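Local coordinates for TRAP dicarboxylate ABC transporter, substrate-binding protein (PDB 4OVQ) that binds beta-D-glucuronate in the periplasm and probably hands this sugar acid to the membrane components of a TRAP transporter, at residues N86-P91 / L230-C235; P137-D142 / E234-N239. All blocks are in the same frame, centred on the assembly; numbering follows the deposited sequence.

Contact 1: residues N86-P91 / L230-C235; sequences NFNLGP and LIIPEC. With BDP (beta-D-glucopyranuronic acid), chain C.
Glu234 reaches between Asn86 and Asn88, and each of its carboxylate oxygens takes an amide N-H from one of them. Asn88 ND2 meets OE2 of Glu234 at 2.9 Å in an almost straight bond, with the oxygen in the plane of the amide and the two flat groups nearly perpendicular (87°). Asn86 ND2 gives one hydrogen to Glu234 OE1 (3.1 Å) and the other to Cys235 O (3.1 Å), and that carbonyl also receives Phe87 N. Asn86 OD1 accepts from Asn38 ND2, which holds the amide's other end. Glu234 OE2 accepts from O2 of the bound glucuronate as well, 2.5 Å away, so the two asparagines form a second shell that orients a sugar-binding acid, and their N-H groups probably favour its charged form. Asparagine suits both places because it donates without adding charge. With CG of Asn88 anti to the backbone N (chi1 -171°), its OD1 lies over the following turn and caps Gly90 N at 2.9 Å, which fixes the amide from both ends. Gly90 fits this site because a CB there would run into OD1.

This polar side is drawn close; the apolar side is looser. There, CD1 of Leu89 rests 4.1 Å from Cys235 SG, and its CD2 lies 4.2 Å from Pro233 CG, while the backbone bond from Leu89 N to Pro233 O carries the pairing just past the last bridge, Asn88 with Glu234. Even this looser side is buried, not open to solvent.

Strand 84-88, the middle one of a five-stranded sheet, here pairs antiparallel with strand 234-239. Helix 70-79 packs on the ring of Phe87, helix 111-118 lies against Pro233, and strand 135-141 flanks Glu234 and Cys235 with Tyr141 and Trp140.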
loop_
_atom_site.group_PDB
_atom_site.type_symbol
_atom_site.label_atom_id
_atom_site.label_comp_id
_atom_site.label_asym_id
_atom_site.label_seq_id
_atom_site.Cartn_x
_atom_site.Cartn_y
_atom_site.Cartn_z
ATOM N N ASN A 86 5.080 8.158 -4.480
ATOM C CA ASN A 86 4.878 7.339 -3.305
ATOM C C ASN A 86 3.818 6.314 -3.698
ATOM O O ASN A 86 2.639 6.644 -3.811
ATOM C CB ASN A 86 4.434 8.204 -2.111
ATOM C CG ASN A 86 3.666 7.421 -1.048
ATOM O OD1 ASN A 86 2.693 7.914 -0.479
ATOM N ND2 ASN A 86 4.085 6.195 -0.796
ATOM N N PHE A 87 4.262 5.093 -3.923
ATOM C CA PHE A 87 3.414 4.017 -4.369
ATOM C C PHE A 87 3.246 2.929 -3.286
ATOM O O PHE A 87 4.222 2.404 -2.717
ATOM C CB PHE A 87 3.958 3.371 -5.654
ATOM C CG PHE A 87 4.020 4.289 -6.824
ATOM C CD1 PHE A 87 2.996 5.182 -7.071
ATOM C CD2 PHE A 87 5.115 4.234 -7.678
ATOM C CE1 PHE A 87 3.054 6.041 -8.159
ATOM C CE2 PHE A 87 5.196 5.068 -8.772
ATOM C CZ PHE A 87 4.165 5.965 -9.013
ATOM N N ASN A 88 1.991 2.554 -3.065
ATOM C CA ASN A 88 1.690 1.305 -2.360
ATOM C C ASN A 88 2.164 0.130 -3.214
ATOM O O ASN A 88 2.024 0.158 -4.442
ATOM C CB ASN A 88 0.189 1.216 -2.210
ATOM C CG ASN A 88 -0.275 0.084 -1.303
ATOM O OD1 ASN A 88 -0.622 -1.007 -1.785
ATOM N ND2 ASN A 88 -0.389 0.365 -0.013
ATOM N N LEU A 89 2.720 -0.910 -2.611
ATOM C CA LEU A 89 3.214 -2.033 -3.429
ATOM C C LEU A 89 2.122 -2.894 -4.053
ATOM O O LEU A 89 2.391 -3.640 -4.981
ATOM C CB LEU A 89 4.224 -2.890 -2.659
ATOM C CG LEU A 89 5.658 -2.513 -3.032
ATOM C CD1 LEU A 89 6.026 -1.112 -2.616
ATOM C CD2 LEU A 89 6.655 -3.535 -2.461
ATOM N N GLY A 90 0.887 -2.770 -3.565
ATOM C CA GLY A 90 -0.235 -3.518 -4.118
ATOM C C GLY A 90 -0.368 -3.427 -5.623
ATOM O O GLY A 90 -0.334 -4.420 -6.337
ATOM N N PRO A 91 -0.509 -2.218 -6.145
ATOM C CA PRO A 91 -0.615 -2.027 -7.606
ATOM C C PRO A 91 0.704 -2.190 -8.370
ATOM O O PRO A 91 0.682 -2.268 -9.602
ATOM C CB PRO A 91 -1.173 -0.603 -7.727
ATOM C CG PRO A 91 -1.690 -0.261 -6.347
ATOM C CD PRO A 91 -0.803 -0.985 -5.410
ATOM N N LEU A 230 -4.248 -7.967 4.909
ATOM C CA LEU A 230 -3.126 -7.542 4.078
ATOM C C LEU A 230 -2.293 -6.543 4.868
ATOM O O LEU A 230 -2.867 -5.633 5.520
ATOM C CB LEU A 230 -3.637 -6.889 2.789
ATOM C CG LEU A 230 -4.205 -7.850 1.726
ATOM C CD1 LEU A 230 -5.007 -7.104 0.655
ATOM C CD2 LEU A 230 -3.085 -8.661 1.095
ATOM N N ILE A 231 -0.963 -6.703 4.797
ATOM C CA ILE A 231 -0.024 -5.771 5.394
ATOM C C ILE A 231 0.992 -5.459 4.291
ATOM O O ILE A 231 1.921 -6.211 4.035
ATOM C CB ILE A 231 0.636 -6.388 6.645
ATOM C CG1 ILE A 231 -0.438 -6.729 7.663
ATOM C CG2 ILE A 231 1.635 -5.424 7.246
ATOM C CD1 ILE A 231 0.113 -7.459 8.919
ATOM N N ILE A 232 0.731 -4.358 3.584
ATOM C CA ILE A 232 1.440 -4.000 2.366
ATOM C C ILE A 232 2.232 -2.711 2.612
ATOM O O ILE A 232 1.651 -1.718 3.050
ATOM C CB ILE A 232 0.414 -3.778 1.229
ATOM C CG1 ILE A 232 -0.455 -5.021 1.039
ATOM C CG2 ILE A 232 1.123 -3.403 -0.038
ATOM C CD1 ILE A 232 -1.506 -4.873 -0.050
ATOM N N PRO A 233 3.538 -2.717 2.321
ATOM C CA PRO A 233 4.331 -1.505 2.517
ATOM C C PRO A 233 4.170 -0.574 1.325
ATOM O O PRO A 233 3.639 -0.959 0.266
ATOM C CB PRO A 233 5.766 -2.036 2.549
ATOM C CG PRO A 233 5.740 -3.220 1.649
ATOM C CD PRO A 233 4.386 -3.846 1.891
ATOM N N GLU A 234 4.648 0.646 1.483
ATOM C CA GLU A 234 4.742 1.545 0.361
ATOM C C GLU A 234 6.176 1.945 0.201
ATOM O O GLU A 234 7.025 1.641 1.038
ATOM C CB GLU A 234 3.845 2.777 0.564
ATOM C CG GLU A 234 2.452 2.441 1.099
ATOM C CD GLU A 234 1.410 3.453 0.723
ATOM O OE1 GLU A 234 1.780 4.613 0.452
ATOM O OE2 GLU A 234 0.228 3.047 0.730
ATOM N N CYS A 235 6.462 2.629 -0.887
ATOM C CA CYS A 235 7.784 3.150 -1.084
ATOM C C CYS A 235 7.748 4.594 -1.592
ATOM O O CYS A 235 6.716 5.067 -2.081
ATOM C CB CYS A 235 8.554 2.258 -2.055
ATOM S SG CYS A 235 7.904 2.339 -3.756
HETATM C C1 BDP C . -4.098 2.964 0.685
HETATM C C2 BDP C . -2.785 3.229 -0.004
HETATM C C3 BDP C . -3.088 3.933 -1.255
HETATM C C4 BDP C . -3.979 3.100 -2.115
HETATM C C5 BDP C . -5.254 2.762 -1.379
HETATM C C6 BDP C . -6.197 1.859 -2.190
HETATM O O2 BDP C . -2.046 4.128 0.891
HETATM O O3 BDP C . -1.796 4.021 -1.962
HETATM O O4 BDP C . -4.293 3.831 -3.374
HETATM O O5 BDP C . -4.976 2.125 -0.139
HETATM O O6A BDP C . -6.263 2.011 -3.445
HETATM O O1 BDP C . -3.953 2.271 1.890
HETATM O O6B BDP C . -6.948 1.136 -1.489
#

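Contact 2: residues P137-D142 / E234-N239; sequences PLAWYD and ECICIN. With BDP (beta-D-glucopyranuronic acid), chain C.
The carbonyl oxygen of Glu234 is approached by three groups of strand 135-141. Tyr141 N bonds to Glu234 O at 2.8 Å, Trp140 adds its CA-H, and the edge of the indole brings CE3 to 3.5 Å from Glu234 O, with the oxygen in the ring plane. Glu234 N answers with a bond to Tyr141 O, completing an antiparallel hydrogen-bonded pair. Next to it, in the non-hydrogen-bonded pair Trp140 with Cys235, the indole CE3 packs on Cys235 CB at 3.9 Å; a small cysteine leaves room for so large a ring.

Farther along, two residues, Leu138 and Ala139, stand opposite Ile236 alone: Leu138 N donates to Ile236 O (2.8 Å), and Ile236 N to Ala139 O. This is a classic beta bulge, its first residue carrying helix-like backbone angles (phi/psi -106°/-27°), and it leaves Ala139 N buried without a partner. The bulge turns Leu138 toward the other strand, where its CD2 touches Ile238 CG2 at 3.9 Å.

On the face bearing Tyr141 and Ile236, CG of Tyr141 sits anti to the carbonyl carbon (chi1 -83°), which lets the ring stand up from the sheet beside Ile236, with Tyr141 CE1 3.6 Å from Ile236 CD1. The hydroxyl ends on Ser261 of helix 248-282, so tyrosine serves at once as apolar filler and as a polar tie. Putting an alanine here would probably open a gap beside Ile236 and leave Ser261 OG without its hydroxyl mate.

Strand 135-141 is the outermost on this side of the sheet, and the strand order 2-1-3-5-4, with the late strand 234-239 inserted antiparallel, is characteristic of type II periplasmic binding proteins.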
loop_
_atom_site.group_PDB
_atom_site.type_symbol
_atom_site.label_atom_id
_atom_site.label_comp_id
_atom_site.label_asym_id
_atom_site.label_seq_id
_atom_site.Cartn_x
_atom_site.Cartn_y
_atom_site.Cartn_z
ATOM N N PRO A 137 13.026 1.688 -5.728
ATOM C CA PRO A 137 12.593 2.156 -4.402
ATOM C C PRO A 137 13.753 2.771 -3.623
ATOM O O PRO A 137 14.869 2.271 -3.679
ATOM C CB PRO A 137 12.094 0.882 -3.724
ATOM C CG PRO A 137 12.995 -0.169 -4.332
ATOM C CD PRO A 137 13.184 0.217 -5.765
ATOM N N LEU A 138 13.482 3.893 -2.984
ATOM C CA LEU A 138 14.450 4.666 -2.214
ATOM C C LEU A 138 14.266 4.538 -0.714
ATOM O O LEU A 138 15.235 4.684 0.023
ATOM C CB LEU A 138 14.349 6.142 -2.570
ATOM C CG LEU A 138 14.633 6.500 -4.025
ATOM C CD1 LEU A 138 14.298 7.980 -4.226
ATOM C CD2 LEU A 138 16.094 6.222 -4.408
ATOM N N ALA A 139 13.055 4.254 -0.257
ATOM C CA ALA A 139 12.753 4.075 1.150
ATOM C C ALA A 139 11.377 3.475 1.284
ATOM O O ALA A 139 10.574 3.552 0.344
ATOM C CB ALA A 139 12.829 5.398 1.884
ATOM N N TRP A 140 11.101 2.877 2.437
ATOM C CA TRP A 140 9.845 2.229 2.699
ATOM C C TRP A 140 8.956 3.061 3.673
ATOM O O TRP A 140 9.399 3.525 4.739
ATOM C CB TRP A 140 10.062 0.839 3.323
ATOM C CG TRP A 140 10.926 -0.099 2.545
ATOM C CD1 TRP A 140 12.134 -0.605 2.942
ATOM C CD2 TRP A 140 10.652 -0.676 1.265
ATOM N NE1 TRP A 140 12.637 -1.432 1.976
ATOM C CE2 TRP A 140 11.737 -1.516 0.945
ATOM C CE3 TRP A 140 9.595 -0.571 0.353
ATOM C CZ2 TRP A 140 11.808 -2.224 -0.256
ATOM C CZ3 TRP A 140 9.670 -1.300 -0.835
ATOM C CH2 TRP A 140 10.772 -2.105 -1.123
ATOM N N TYR A 141 7.684 3.185 3.327
ATOM C CA TYR A 141 6.694 3.823 4.179
ATOM C C TYR A 141 5.753 2.793 4.786
ATOM O O TYR A 141 5.491 1.740 4.179
ATOM C CB TYR A 141 5.829 4.763 3.332
ATOM C CG TYR A 141 6.334 6.155 3.040
ATOM C CD1 TYR A 141 7.590 6.611 3.436
ATOM C CD2 TYR A 141 5.496 7.039 2.366
ATOM C CE1 TYR A 141 7.993 7.916 3.143
ATOM C CE2 TYR A 141 5.879 8.324 2.078
ATOM C CZ TYR A 141 7.110 8.761 2.467
ATOM O OH TYR A 141 7.468 10.064 2.167
ATOM N N ASP A 142 5.223 3.093 5.974
ATOM C CA ASP A 142 4.209 2.286 6.661
ATOM C C ASP A 142 2.830 2.619 6.116
ATOM O O ASP A 142 2.492 3.797 5.898
ATOM C CB ASP A 142 4.264 2.670 8.154
ATOM C CG ASP A 142 3.648 1.632 9.077
ATOM O OD1 ASP A 142 2.871 0.757 8.648
ATOM O OD2 ASP A 142 3.965 1.697 10.289
ATOM N N GLU A 234 4.648 0.646 1.483
ATOM C CA GLU A 234 4.742 1.545 0.361
ATOM C C GLU A 234 6.176 1.945 0.201
ATOM O O GLU A 234 7.025 1.641 1.038
ATOM C CB GLU A 234 3.845 2.777 0.564
ATOM C CG GLU A 234 2.452 2.441 1.099
ATOM C CD GLU A 234 1.410 3.453 0.723
ATOM O OE1 GLU A 234 1.780 4.613 0.452
ATOM O OE2 GLU A 234 0.228 3.047 0.730
ATOM N N CYS A 235 6.462 2.629 -0.887
ATOM C CA CYS A 235 7.784 3.150 -1.084
ATOM C C CYS A 235 7.748 4.594 -1.592
ATOM O O CYS A 235 6.716 5.067 -2.081
ATOM C CB CYS A 235 8.554 2.258 -2.055
ATOM S SG CYS A 235 7.904 2.339 -3.756
ATOM N N ILE A 236 8.878 5.258 -1.481
ATOM C CA ILE A 236 9.228 6.387 -2.301
ATOM C C ILE A 236 9.963 5.777 -3.490
ATOM O O ILE A 236 10.981 5.095 -3.262
ATOM C CB ILE A 236 10.156 7.388 -1.546
ATOM C CG1 ILE A 236 9.531 7.859 -0.223
ATOM C CG2 ILE A 236 10.519 8.578 -2.448
ATOM C CD1 ILE A 236 10.393 8.824 0.549
ATOM N N CYS A 237 9.462 6.019 -4.716
ATOM C CA CYS A 237 9.804 5.360 -6.015
ATOM C C CYS A 237 10.464 6.463 -6.872
ATOM O O CYS A 237 9.995 7.603 -6.870
ATOM C CB CYS A 237 8.525 4.757 -6.807
ATOM S SG CYS A 237 8.923 3.640 -8.045
ATOM N N ILE A 238 11.542 6.144 -7.579
ATOM C CA ILE A 238 12.069 7.046 -8.620
ATOM C C ILE A 238 12.283 6.253 -9.910
ATOM O O ILE A 238 12.720 5.096 -9.905
ATOM C CB ILE A 238 13.410 7.770 -8.193
ATOM C CG1 ILE A 238 13.817 8.869 -9.198
ATOM C CG2 ILE A 238 14.529 6.771 -7.960
ATOM C CD1 ILE A 238 14.909 9.814 -8.698
ATOM N N ASN A 239 12.019 6.926 -11.029
ATOM C CA ASN A 239 12.370 6.408 -12.334
ATOM C C ASN A 239 13.862 6.095 -12.359
ATOM O O ASN A 239 14.680 6.953 -12.016
ATOM C CB ASN A 239 12.011 7.452 -13.373
ATOM C CG ASN A 239 12.530 7.106 -14.714
ATOM O OD1 ASN A 239 13.644 7.510 -15.088
ATOM N ND2 ASN A 239 11.764 6.304 -15.440
HETATM C C1 BDP C . -4.098 2.964 0.685
HETATM C C2 BDP C . -2.785 3.229 -0.004
HETATM C C3 BDP C . -3.088 3.933 -1.255
HETATM C C4 BDP C . -3.979 3.100 -2.115
HETATM C C5 BDP C . -5.254 2.762 -1.379
HETATM C C6 BDP C . -6.197 1.859 -2.190
HETATM O O2 BDP C . -2.046 4.128 0.891
HETATM O O3 BDP C . -1.796 4.021 -1.962
HETATM O O4 BDP C . -4.293 3.831 -3.374
HETATM O O5 BDP C . -4.976 2.125 -0.139
HETATM O O6A BDP C . -6.263 2.011 -3.445
HETATM O O1 BDP C . -3.953 2.271 1.890
HETATM O O6B BDP C . -6.948 1.136 -1.489
#

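Contacts 1 and 2 lie on either side of strand 234-239, their centres about 9 Å apart, and share Glu234 and Cys235. Along the chain, 86-91 comes first, then 137-142, and finally 230-239, which closes both pairings in the sheet order 84-88, 234-239, 135-141. The two contacts also meet directly: Leu89 CD1 packs on Trp140 CZ3 at 4.1 Å. Because 230-233 carries the chain over from strand 223-230 of the other mixed sheet, contact 1 begins where the two sheets are linked, next to the sugar, as in hinged binding proteins. Contact 2 continues away from the pocket, tying the strand that carries Glu234 to the sheet edge.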